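Local coordinates for Serine/threonine-protein kinase Tel1 (Chaetomium thermophilum, PDB 6SKY), which probably phosphorylates serine and threonine residues that precede glutamine, using ATP, to activate checkpoint signalling when DNA is damaged, at residues E2734-Q2737 with K2738-N2741; E2814-F2817 with R2818-E2822; D2451-Y2454 with R2455-D2459; D2440-L2444 with F2445-L2449. One frame throughout, in Å; residues are numbered along the deposited sequence.

Contact 1: residues E2734-Q2737 with K2738-N2741; sequences EWFQ and KRTN
Trp-2735 and Arg-2739 run alongside each other one helical turn apart, with CH2 of the indole over a face of the guanidinium and the two planes 54° apart. The nearest approach is CZ2 of Trp-2735 to NH2 of Arg-2739, 3.5 Å. The indole thus covers part of one face of the cation, whose NH2 makes its salt bridge with Glu-1892. One residue on, OG1 of Thr-2740 sits over the centre of the Phe-2736 ring, 4.0 Å above its plane. The same OG1 donates to O of Phe-2736 at 2.9 Å, and the amide N of Thr-2740 reaches that oxygen from the other face of the carbonyl plane, so two bonds grip it. All this belongs to helix 2732-2755 of the kinase domain, whose aromatic side meets helix 1884-1898 at Leu-1888 and Leu-1889. Lys-2738 bends at chi2 (-53°) and again at chi4, which brings its NZ to 3.4 Å from CG of Glu-2734 and 3.6 Å from OE1 of Gln-2737. The carboxylate OE2 of Glu-2734 stays 4.0 Å from that NZ, beyond a salt bridge. With an alanine here, the carboxylate of Glu-2734 would probably lose its nearby positive charge. Farther out, ND2 of Asn-2741 donates to O of Thr-2772.

Contact 2: residues E2814-F2817 with R2818-E2822; sequences EGVF and RRCCE
Glu-2814 and Arg-2818 form a salt bridge at the N-terminal start of helix 2816-2828, in the kinase domain, with Gly-2815 at the N-cap. Carboxylate and guanidinium planes are only 9° apart but stepped: OE1 of Glu-2814 stands 3.4 Å from NE of Arg-2818, off the guanidinium plane, so the attraction is between charges and not a directed bond. NH2 of Arg-2818 has a weak hydrogen bond to OD1 of Asn-2921. Gly-2815 suits its place because at its backbone angles a CB would collide with the carbonyl O of Glu-2814, which accepts from OG1 of Thr-2811. O of Gly-2815 accepts from N of Arg-2819 at 3.2 Å, opening the helical series that continues with Cys-2820 N to Val-2816 O and Cys-2821 N to Phe-2817 O, both 2.9 Å. O of Cys-2820 is taken by OG1 of Thr-2824. The guanidinium of Arg-2819 leads away to a salt bridge with Asp-1928 and a cation-pi contact with Tyr-1931. Phe-2817 and the two cysteines line the buried side, against helix 2732-2755. With its SG beside the backbone N (chi1 -79°), Cys-2821 makes a sulfur-aromatic contact over one face of the Phe-2817 ring, SG 3.8 Å from the centroid, CZ being the closest ring atom.

Contact 3: residues D2451-Y2454 with R2455-D2459; sequences DLVY and RICVD
Arg-2455 folds back along its helix over Asp-2451 and Leu-2452. Its CB lies 3.6 Å from O of Asp-2451, the carbonyl that also accepts the amide N of Arg-2455. CG, held beside the backbone N (chi1 -71°), comes closer to that oxygen, 3.3 Å. CD lies between the two acceptors of Asp-2451, 4.1 Å from O and 4.2 Å from OD2, and a bend at chi3 (-64°) turns NE toward OD2. The resulting salt bridge is long, 3.7 Å from NE to OD2, with the carboxylate oxygen at the guanidinium edge and the two planes 46° apart. At the tip, NH1 rests 3.6 Å from CD1 of Leu-2452, so the methyl flanks the cation. A leucine in place of Arg-2455 would probably leave Asp-2451 without its cationic mate. On another side of the helix, CG2 of Val-2458 stands over a face of the Tyr-2454 ring, a CH-pi contact 4.1 Å from the centroid; a branched residue suits this spot because one methyl can point at the ring. CG of Leu-2452 meets CD1 of Ile-2456, and both residues press on Leu-2434. This amphipathic helix of the FAT region also packs on helices 2461-2472 and 2483-2497. At its length, the Asp-2451 to Arg-2455 pair is probably held by charge more than by a directed bond.

Contact 4: residues D2440-L2444 with F2445-L2449; sequences DHNTL and FQKLL
Leu-2444 and Leu-2448 supply the apolar part of this contact, one turn apart at the start of helix 2444-2459. CG of Leu-2444 lies 4.1 Å from CD1 of Leu-2448, and CD1 of Leu-2444 is as far from CG of Leu-2448; the two side chains meet at an angle, branch against branch. Leucine suits both positions because each gives the other an apolar partner, and Leu-2448 also touches Trp-2402. The ring of Phe-2445 meets the same Trp-2402 edge to face, and helix 2409-2418 is a further neighbour of the leucine pair. A van der Waals touch between aliphatic carbons joins the loop to the helix, CB of His-2441 against CG of Gln-2446 at 4.1 Å.

The backbone bonds belong to a helix N-terminus. Thr-2443 holds the N-cap position, and its side chain makes no capping bond. Its carbonyl O makes the first i to i+4 bond, with N of Lys-2447 at 3.2 Å, and O of Leu-2444 accepts from N of Leu-2448 at 3.0 Å. The loop that leads in bends at Asn-2442, whose phi is positive (66°), a conformation asparagine tolerates better than most residues.

Among polar side chains, Asn-2442 and Lys-2447 run next to each other. Extended beyond CG, Lys-2447 passes over O of Thr-2443, CG to O 3.2 Å, and carries its CE to 3.3 Å from OD1 of Asn-2442. CE, not NZ, is the nearer atom, the ammonium NZ lying 3.8 Å from that OD1. Earlier in the loop, ND1 of His-2441 donates a weak hydrogen bond to O of Asp-2440, and the Asp-2440 carboxylate pairs with Arg-2488.

Overall arrangement
From the N terminus, contact 4 comes first, where the loop after helix 2431-2434 enters helix 2444-2459, and contact 3 follows on the same helix, their centres about 14 Å apart. Both belong to the FAT region and tie this helix to its helical neighbours. Some 275 residues on come contact 1 on helix 2732-2755, which meets helix 1884-1898, and then contact 2 at the start of helix 2816-2828, which packs on helices 2732-2755 and 2916-2927; their centres are about 15 Å apart in the kinase domain. Each contact closes just a helical turn or so, and all four run in series, none nesting or crossing. The two pairs are remote, with centres 45 to 54 Å apart.

Contact 1: residues E2734-Q2737 with K2738-N2741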
loop_
_atom_site.group_PDB
_atom_site.type_symbol
_atom_site.label_atom_id
_atom_site.label_comp_id
_atom_site.label_asym_id
_atom_site.label_seq_id
_atom_site.Cartn_x
_atom_site.Cartn_y
_atom_site.Cartn_z
ATOM N N GLU A 2734 -24.752 30.502 3.971
ATOM C CA GLU A 2734 -24.991 30.338 2.548
ATOM C C GLU A 2734 -23.743 30.644 1.740
ATOM O O GLU A 2734 -23.428 29.930 0.791
ATOM C CB GLU A 2734 -26.141 31.238 2.128
ATOM C CG GLU A 2734 -26.819 30.823 0.862
ATOM C CD GLU A 2734 -27.867 31.812 0.432
ATOM O OE1 GLU A 2734 -27.849 32.950 0.949
ATOM O OE2 GLU A 2734 -28.709 31.461 -0.419
ATOM N N TRP A 2735 -23.025 31.706 2.095
ATOM C CA TRP A 2735 -21.802 32.059 1.388
ATOM C C TRP A 2735 -20.805 30.912 1.400
ATOM O O TRP A 2735 -20.257 30.543 0.357
ATOM C CB TRP A 2735 -21.203 33.309 2.019
ATOM C CG TRP A 2735 -19.815 33.654 1.611
ATOM C CD1 TRP A 2735 -19.436 34.335 0.506
ATOM C CD2 TRP A 2735 -18.617 33.379 2.338
ATOM N NE1 TRP A 2735 -18.079 34.484 0.481
ATOM C CE2 TRP A 2735 -17.552 33.901 1.597
ATOM C CE3 TRP A 2735 -18.342 32.726 3.539
ATOM C CZ2 TRP A 2735 -16.243 33.801 2.017
ATOM C CZ3 TRP A 2735 -17.046 32.622 3.943
ATOM C CH2 TRP A 2735 -16.011 33.156 3.190
ATOM N N PHE A 2736 -20.563 30.327 2.571
ATOM C CA PHE A 2736 -19.580 29.257 2.661
ATOM C C PHE A 2736 -20.016 28.034 1.871
ATOM O O PHE A 2736 -19.211 27.425 1.157
ATOM C CB PHE A 2736 -19.335 28.901 4.120
ATOM C CG PHE A 2736 -18.267 27.886 4.316
ATOM C CD1 PHE A 2736 -16.956 28.201 4.083
ATOM C CD2 PHE A 2736 -18.572 26.612 4.720
ATOM C CE1 PHE A 2736 -15.982 27.272 4.247
ATOM C CE2 PHE A 2736 -17.595 25.688 4.887
ATOM C CZ PHE A 2736 -16.302 26.017 4.650
ATOM N N GLN A 2737 -21.292 27.672 1.958
ATOM C CA GLN A 2737 -21.755 26.505 1.221
ATOM C C GLN A 2737 -21.661 26.711 -0.286
ATOM O O GLN A 2737 -21.259 25.806 -1.022
ATOM C CB GLN A 2737 -23.180 26.175 1.630
ATOM C CG GLN A 2737 -23.695 24.903 1.050
ATOM C CD GLN A 2737 -25.194 24.891 0.992
ATOM O OE1 GLN A 2737 -25.855 25.654 1.690
ATOM N NE2 GLN A 2737 -25.748 24.034 0.146
ATOM N N LYS A 2738 -22.013 27.898 -0.770
ATOM C CA LYS A 2738 -21.992 28.132 -2.207
ATOM C C LYS A 2738 -20.578 28.231 -2.746
ATOM O O LYS A 2738 -20.314 27.797 -3.870
ATOM C CB LYS A 2738 -22.762 29.396 -2.544
ATOM C CG LYS A 2738 -24.179 29.407 -2.068
ATOM C CD LYS A 2738 -24.924 28.210 -2.508
ATOM C CE LYS A 2738 -26.390 28.378 -2.264
ATOM N NZ LYS A 2738 -26.754 27.958 -0.911
ATOM N N ARG A 2739 -19.654 28.791 -1.975
ATOM C CA ARG A 2739 -18.272 28.814 -2.424
ATOM C C ARG A 2739 -17.674 27.418 -2.450
ATOM O O ARG A 2739 -16.877 27.100 -3.341
ATOM C CB ARG A 2739 -17.462 29.736 -1.535
ATOM C CG ARG A 2739 -16.381 30.450 -2.260
ATOM C CD ARG A 2739 -15.511 31.192 -1.301
ATOM N NE ARG A 2739 -14.973 30.303 -0.287
ATOM C CZ ARG A 2739 -14.093 30.677 0.626
ATOM N NH1 ARG A 2739 -13.648 29.813 1.519
ATOM N NH2 ARG A 2739 -13.653 31.919 0.634
ATOM N N THR A 2740 -18.061 26.557 -1.512
ATOM C CA THR A 2740 -17.625 25.167 -1.585
ATOM C C THR A 2740 -18.200 24.460 -2.803
ATOM O O THR A 2740 -17.508 23.664 -3.441
ATOM C CB THR A 2740 -18.008 24.434 -0.312
ATOM O OG1 THR A 2740 -17.455 25.126 0.805
ATOM C CG2 THR A 2740 -17.458 23.051 -0.323
ATOM N N ASN A 2741 -19.465 24.720 -3.136
ATOM C CA ASN A 2741 -20.045 24.148 -4.348
ATOM C C ASN A 2741 -19.276 24.568 -5.585
ATOM O O ASN A 2741 -19.019 23.752 -6.474
ATOM C CB ASN A 2741 -21.498 24.569 -4.496
ATOM C CG ASN A 2741 -22.419 23.803 -3.610
ATOM O OD1 ASN A 2741 -22.026 22.832 -2.981
ATOM N ND2 ASN A 2741 -23.667 24.226 -3.562
#

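Contact 2: residues E2814-F2817 with R2818-E2822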
loop_
_atom_site.group_PDB
_atom_site.type_symbol
_atom_site.label_atom_id
_atom_site.label_comp_id
_atom_site.label_asym_id
_atom_site.label_seq_id
_atom_site.Cartn_x
_atom_site.Cartn_y
_atom_site.Cartn_z
ATOM N N GLU A 2814 -4.856 25.183 -2.793
ATOM C CA GLU A 2814 -4.721 24.192 -1.745
ATOM C C GLU A 2814 -6.043 23.996 -1.024
ATOM O O GLU A 2814 -6.891 24.884 -0.982
ATOM C CB GLU A 2814 -3.662 24.633 -0.754
ATOM C CG GLU A 2814 -2.656 25.556 -1.353
ATOM C CD GLU A 2814 -1.636 24.818 -2.168
ATOM O OE1 GLU A 2814 -1.490 23.599 -1.954
ATOM O OE2 GLU A 2814 -0.976 25.450 -3.020
ATOM N N GLY A 2815 -6.215 22.827 -0.441
ATOM C CA GLY A 2815 -7.414 22.599 0.326
ATOM C C GLY A 2815 -8.480 21.884 -0.458
ATOM O O GLY A 2815 -8.280 20.746 -0.858
ATOM N N VAL A 2816 -9.606 22.545 -0.707
ATOM C CA VAL A 2816 -10.743 21.863 -1.310
ATOM C C VAL A 2816 -10.462 21.517 -2.764
ATOM O O VAL A 2816 -10.778 20.417 -3.221
ATOM C CB VAL A 2816 -12.009 22.719 -1.158
ATOM C CG1 VAL A 2816 -13.186 22.050 -1.809
ATOM C CG2 VAL A 2816 -12.294 22.961 0.286
ATOM N N PHE A 2817 -9.854 22.434 -3.512
ATOM C CA PHE A 2817 -9.679 22.207 -4.941
ATOM C C PHE A 2817 -8.714 21.065 -5.205
ATOM O O PHE A 2817 -9.004 20.172 -6.002
ATOM C CB PHE A 2817 -9.197 23.478 -5.630
ATOM C CG PHE A 2817 -8.956 23.308 -7.093
ATOM C CD1 PHE A 2817 -10.007 23.204 -7.969
ATOM C CD2 PHE A 2817 -7.680 23.242 -7.593
ATOM C CE1 PHE A 2817 -9.789 23.041 -9.300
ATOM C CE2 PHE A 2817 -7.466 23.077 -8.924
ATOM C CZ PHE A 2817 -8.522 22.976 -9.777
ATOM N N ARG A 2818 -7.559 21.075 -4.551
ATOM C CA ARG A 2818 -6.555 20.056 -4.817
ATOM C C ARG A 2818 -6.995 18.690 -4.312
ATOM O O ARG A 2818 -6.786 17.676 -4.986
ATOM C CB ARG A 2818 -5.241 20.475 -4.185
ATOM C CG ARG A 2818 -4.050 19.826 -4.784
ATOM C CD ARG A 2818 -2.793 20.366 -4.177
ATOM N NE ARG A 2818 -2.538 21.736 -4.591
ATOM C CZ ARG A 2818 -1.712 22.074 -5.568
ATOM N NH1 ARG A 2818 -1.539 23.343 -5.876
ATOM N NH2 ARG A 2818 -1.059 21.141 -6.232
ATOM N N ARG A 2819 -7.636 18.641 -3.147
ATOM C CA ARG A 2819 -8.133 17.372 -2.636
ATOM C C ARG A 2819 -9.242 16.818 -3.511
ATOM O O ARG A 2819 -9.317 15.608 -3.724
ATOM C CB ARG A 2819 -8.623 17.532 -1.204
ATOM C CG ARG A 2819 -7.557 17.902 -0.221
ATOM C CD ARG A 2819 -7.240 16.777 0.698
ATOM N NE ARG A 2819 -8.382 16.398 1.509
ATOM C CZ ARG A 2819 -8.422 15.304 2.254
ATOM N NH1 ARG A 2819 -9.500 15.020 2.964
ATOM N NH2 ARG A 2819 -7.385 14.490 2.278
ATOM N N CYS A 2820 -10.110 17.677 -4.035
ATOM C CA CYS A 2820 -11.188 17.179 -4.875
ATOM C C CYS A 2820 -10.695 16.776 -6.252
ATOM O O CYS A 2820 -11.221 15.827 -6.833
ATOM C CB CYS A 2820 -12.294 18.220 -4.980
ATOM S SG CYS A 2820 -13.263 18.369 -3.485
ATOM N N CYS A 2821 -9.682 17.462 -6.778
ATOM C CA CYS A 2821 -9.010 16.992 -7.982
ATOM C C CYS A 2821 -8.423 15.607 -7.776
ATOM O O CYS A 2821 -8.555 14.736 -8.639
ATOM C CB CYS A 2821 -7.914 17.972 -8.386
ATOM S SG CYS A 2821 -8.450 19.428 -9.239
ATOM N N GLU A 2822 -7.784 15.375 -6.630
ATOM C CA GLU A 2822 -7.177 14.073 -6.374
ATOM C C GLU A 2822 -8.223 12.983 -6.199
ATOM O O GLU A 2822 -8.046 11.876 -6.707
ATOM C CB GLU A 2822 -6.269 14.149 -5.155
ATOM C CG GLU A 2822 -4.946 14.809 -5.444
ATOM C CD GLU A 2822 -4.231 15.264 -4.196
ATOM O OE1 GLU A 2822 -4.664 14.891 -3.091
ATOM O OE2 GLU A 2822 -3.237 16.007 -4.316
#

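Contact 3: residues D2451-Y2454 with R2455-D2459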
loop_
_atom_site.group_PDB
_atom_site.type_symbol
_atom_site.label_atom_id
_atom_site.label_comp_id
_atom_site.label_asym_id
_atom_site.label_seq_id
_atom_site.Cartn_x
_atom_site.Cartn_y
_atom_site.Cartn_z
ATOM N N ASP A 2451 -36.164 -3.812 -35.463
ATOM C CA ASP A 2451 -37.208 -4.188 -34.520
ATOM C C ASP A 2451 -36.909 -3.655 -33.128
ATOM O O ASP A 2451 -37.816 -3.200 -32.424
ATOM C CB ASP A 2451 -37.362 -5.702 -34.499
ATOM C CG ASP A 2451 -38.558 -6.152 -33.702
ATOM O OD1 ASP A 2451 -39.665 -5.640 -33.955
ATOM O OD2 ASP A 2451 -38.400 -7.029 -32.829
ATOM N N LEU A 2452 -35.643 -3.680 -32.717
ATOM C CA LEU A 2452 -35.282 -3.122 -31.421
ATOM C C LEU A 2452 -35.522 -1.621 -31.375
ATOM O O LEU A 2452 -36.060 -1.104 -30.391
ATOM C CB LEU A 2452 -33.826 -3.438 -31.106
ATOM C CG LEU A 2452 -33.241 -2.838 -29.836
ATOM C CD1 LEU A 2452 -33.790 -3.545 -28.635
ATOM C CD2 LEU A 2452 -31.747 -2.929 -29.864
ATOM N N VAL A 2453 -35.118 -0.899 -32.422
ATOM C CA VAL A 2453 -35.339 0.544 -32.452
ATOM C C VAL A 2453 -36.828 0.857 -32.437
ATOM O O VAL A 2453 -37.279 1.777 -31.745
ATOM C CB VAL A 2453 -34.637 1.160 -33.673
ATOM C CG1 VAL A 2453 -35.111 2.562 -33.901
ATOM C CG2 VAL A 2453 -33.152 1.150 -33.475
ATOM N N TYR A 2454 -37.615 0.088 -33.184
ATOM C CA TYR A 2454 -39.060 0.263 -33.189
ATOM C C TYR A 2454 -39.651 0.080 -31.797
ATOM O O TYR A 2454 -40.458 0.895 -31.340
ATOM C CB TYR A 2454 -39.670 -0.725 -34.176
ATOM C CG TYR A 2454 -41.164 -0.685 -34.267
ATOM C CD1 TYR A 2454 -41.799 0.243 -35.060
ATOM C CD2 TYR A 2454 -41.939 -1.590 -33.572
ATOM C CE1 TYR A 2454 -43.160 0.280 -35.143
ATOM C CE2 TYR A 2454 -43.299 -1.560 -33.652
ATOM C CZ TYR A 2454 -43.905 -0.624 -34.439
ATOM O OH TYR A 2454 -45.273 -0.594 -34.523
ATOM N N ARG A 2455 -39.262 -0.991 -31.105
ATOM C CA ARG A 2455 -39.809 -1.238 -29.777
ATOM C C ARG A 2455 -39.379 -0.181 -28.773
ATOM O O ARG A 2455 -40.157 0.173 -27.882
ATOM C CB ARG A 2455 -39.408 -2.626 -29.297
ATOM C CG ARG A 2455 -40.108 -3.725 -30.047
ATOM C CD ARG A 2455 -39.856 -5.080 -29.435
ATOM N NE ARG A 2455 -38.454 -5.464 -29.506
ATOM C CZ ARG A 2455 -37.667 -5.603 -28.450
ATOM N NH1 ARG A 2455 -36.406 -5.953 -28.608
ATOM N NH2 ARG A 2455 -38.146 -5.403 -27.235
ATOM N N ILE A 2456 -38.159 0.344 -28.893
ATOM C CA ILE A 2456 -37.761 1.435 -28.008
ATOM C C ILE A 2456 -38.614 2.665 -28.263
ATOM O O ILE A 2456 -39.076 3.318 -27.324
ATOM C CB ILE A 2456 -36.270 1.761 -28.167
ATOM C CG1 ILE A 2456 -35.413 0.587 -27.733
ATOM C CG2 ILE A 2456 -35.922 2.967 -27.340
ATOM C CD1 ILE A 2456 -33.979 0.767 -28.073
ATOM N N CYS A 2457 -38.836 3.011 -29.531
ATOM C CA CYS A 2457 -39.643 4.188 -29.824
ATOM C C CYS A 2457 -41.101 4.003 -29.447
ATOM O O CYS A 2457 -41.804 4.993 -29.249
ATOM C CB CYS A 2457 -39.542 4.552 -31.299
ATOM S SG CYS A 2457 -37.894 4.984 -31.819
ATOM N N VAL A 2458 -41.577 2.765 -29.348
ATOM C CA VAL A 2458 -42.961 2.554 -28.936
ATOM C C VAL A 2458 -43.100 2.599 -27.419
ATOM O O VAL A 2458 -44.054 3.177 -26.895
ATOM C CB VAL A 2458 -43.492 1.237 -29.515
ATOM C CG1 VAL A 2458 -44.823 0.910 -28.921
ATOM C CG2 VAL A 2458 -43.627 1.355 -30.992
ATOM N N ASP A 2459 -42.167 1.998 -26.679
ATOM C CA ASP A 2459 -42.297 2.014 -25.226
ATOM C C ASP A 2459 -41.941 3.366 -24.632
ATOM O O ASP A 2459 -42.606 3.829 -23.704
ATOM C CB ASP A 2459 -41.425 0.935 -24.597
ATOM C CG ASP A 2459 -41.903 -0.453 -24.911
ATOM O OD1 ASP A 2459 -42.870 -0.585 -25.682
ATOM O OD2 ASP A 2459 -41.312 -1.415 -24.390
#

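Contact 4: residues D2440-L2444 with F2445-L2449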
loop_
_atom_site.group_PDB
_atom_site.type_symbol
_atom_site.label_atom_id
_atom_site.label_comp_id
_atom_site.label_asym_id
_atom_site.label_seq_id
_atom_site.Cartn_x
_atom_site.Cartn_y
_atom_site.Cartn_z
ATOM N N ASP A 2440 -31.243 -0.539 -44.754
ATOM C CA ASP A 2440 -32.221 -1.452 -45.333
ATOM C C ASP A 2440 -31.449 -2.444 -46.196
ATOM O O ASP A 2440 -31.204 -2.210 -47.379
ATOM C CB ASP A 2440 -33.279 -0.707 -46.120
ATOM C CG ASP A 2440 -32.699 0.374 -46.979
ATOM O OD1 ASP A 2440 -31.595 0.850 -46.656
ATOM O OD2 ASP A 2440 -33.345 0.750 -47.976
ATOM N N HIS A 2441 -31.060 -3.559 -45.583
ATOM C CA HIS A 2441 -30.235 -4.552 -46.242
ATOM C C HIS A 2441 -30.815 -5.954 -46.223
ATOM O O HIS A 2441 -30.247 -6.836 -46.874
ATOM C CB HIS A 2441 -28.839 -4.591 -45.610
ATOM C CG HIS A 2441 -27.933 -3.508 -46.096
ATOM N ND1 HIS A 2441 -28.308 -2.609 -47.068
ATOM C CD2 HIS A 2441 -26.667 -3.182 -45.750
ATOM C CE1 HIS A 2441 -27.313 -1.774 -47.300
ATOM N NE2 HIS A 2441 -26.305 -2.099 -46.513
ATOM N N ASN A 2442 -31.909 -6.191 -45.507
ATOM C CA ASN A 2442 -32.575 -7.485 -45.413
ATOM C C ASN A 2442 -31.726 -8.543 -44.721
ATOM O O ASN A 2442 -32.081 -9.725 -44.751
ATOM C CB ASN A 2442 -33.008 -8.001 -46.787
ATOM C CG ASN A 2442 -34.302 -8.767 -46.732
ATOM O OD1 ASN A 2442 -35.209 -8.414 -45.983
ATOM N ND2 ASN A 2442 -34.396 -9.826 -47.520
ATOM N N THR A 2443 -30.618 -8.156 -44.098
ATOM C CA THR A 2443 -29.839 -9.080 -43.296
ATOM C C THR A 2443 -30.574 -9.383 -41.995
ATOM O O THR A 2443 -31.582 -8.759 -41.665
ATOM C CB THR A 2443 -28.464 -8.496 -42.999
ATOM O OG1 THR A 2443 -28.094 -7.604 -44.053
ATOM C CG2 THR A 2443 -27.431 -9.596 -42.909
ATOM N N LEU A 2444 -30.065 -10.361 -41.247
ATOM C CA LEU A 2444 -30.650 -10.641 -39.943
ATOM C C LEU A 2444 -30.284 -9.560 -38.939
ATOM O O LEU A 2444 -31.106 -9.183 -38.096
ATOM C CB LEU A 2444 -30.204 -12.012 -39.444
ATOM C CG LEU A 2444 -30.767 -12.436 -38.088
ATOM C CD1 LEU A 2444 -32.273 -12.358 -38.084
ATOM C CD2 LEU A 2444 -30.320 -13.825 -37.750
ATOM N N PHE A 2445 -29.060 -9.045 -39.018
ATOM C CA PHE A 2445 -28.663 -7.961 -38.134
ATOM C C PHE A 2445 -29.601 -6.775 -38.268
ATOM O O PHE A 2445 -29.988 -6.168 -37.268
ATOM C CB PHE A 2445 -27.232 -7.539 -38.430
ATOM C CG PHE A 2445 -26.779 -6.352 -37.645
ATOM C CD1 PHE A 2445 -26.749 -5.105 -38.214
ATOM C CD2 PHE A 2445 -26.378 -6.485 -36.341
ATOM C CE1 PHE A 2445 -26.337 -4.022 -37.497
ATOM C CE2 PHE A 2445 -25.964 -5.398 -35.630
ATOM C CZ PHE A 2445 -25.947 -4.171 -36.208
ATOM N N GLN A 2446 -29.998 -6.442 -39.492
ATOM C CA GLN A 2446 -30.884 -5.302 -39.666
ATOM C C GLN A 2446 -32.306 -5.623 -39.241
ATOM O O GLN A 2446 -33.002 -4.751 -38.721
ATOM C CB GLN A 2446 -30.851 -4.815 -41.107
ATOM C CG GLN A 2446 -29.503 -4.314 -41.544
ATOM C CD GLN A 2446 -29.041 -3.121 -40.749
ATOM O OE1 GLN A 2446 -27.847 -2.882 -40.612
ATOM N NE2 GLN A 2446 -29.983 -2.352 -40.234
ATOM N N LYS A 2447 -32.754 -6.859 -39.424
ATOM C CA LYS A 2447 -34.095 -7.199 -38.974
ATOM C C LYS A 2447 -34.193 -7.205 -37.458
ATOM O O LYS A 2447 -35.281 -7.010 -36.913
ATOM C CB LYS A 2447 -34.516 -8.547 -39.541
ATOM C CG LYS A 2447 -34.727 -8.517 -41.030
ATOM C CD LYS A 2447 -35.227 -9.843 -41.542
ATOM C CE LYS A 2447 -35.716 -9.717 -42.972
ATOM N NZ LYS A 2447 -36.376 -10.963 -43.437
ATOM N N LEU A 2448 -33.078 -7.424 -36.765
ATOM C CA LEU A 2448 -33.084 -7.317 -35.311
ATOM C C LEU A 2448 -32.929 -5.874 -34.860
ATOM O O LEU A 2448 -33.594 -5.440 -33.915
ATOM C CB LEU A 2448 -31.973 -8.171 -34.714
ATOM C CG LEU A 2448 -32.025 -9.671 -34.961
ATOM C CD1 LEU A 2448 -30.713 -10.290 -34.583
ATOM C CD2 LEU A 2448 -33.133 -10.277 -34.161
ATOM N N LEU A 2449 -32.074 -5.113 -35.539
ATOM C CA LEU A 2449 -31.819 -3.739 -35.134
ATOM C C LEU A 2449 -33.031 -2.852 -35.369
ATOM O O LEU A 2449 -33.360 -2.008 -34.529
ATOM C CB LEU A 2449 -30.608 -3.206 -35.886
ATOM C CG LEU A 2449 -30.056 -1.870 -35.428
ATOM C CD1 LEU A 2449 -29.795 -1.916 -33.958
ATOM C CD2 LEU A 2449 -28.794 -1.581 -36.162
#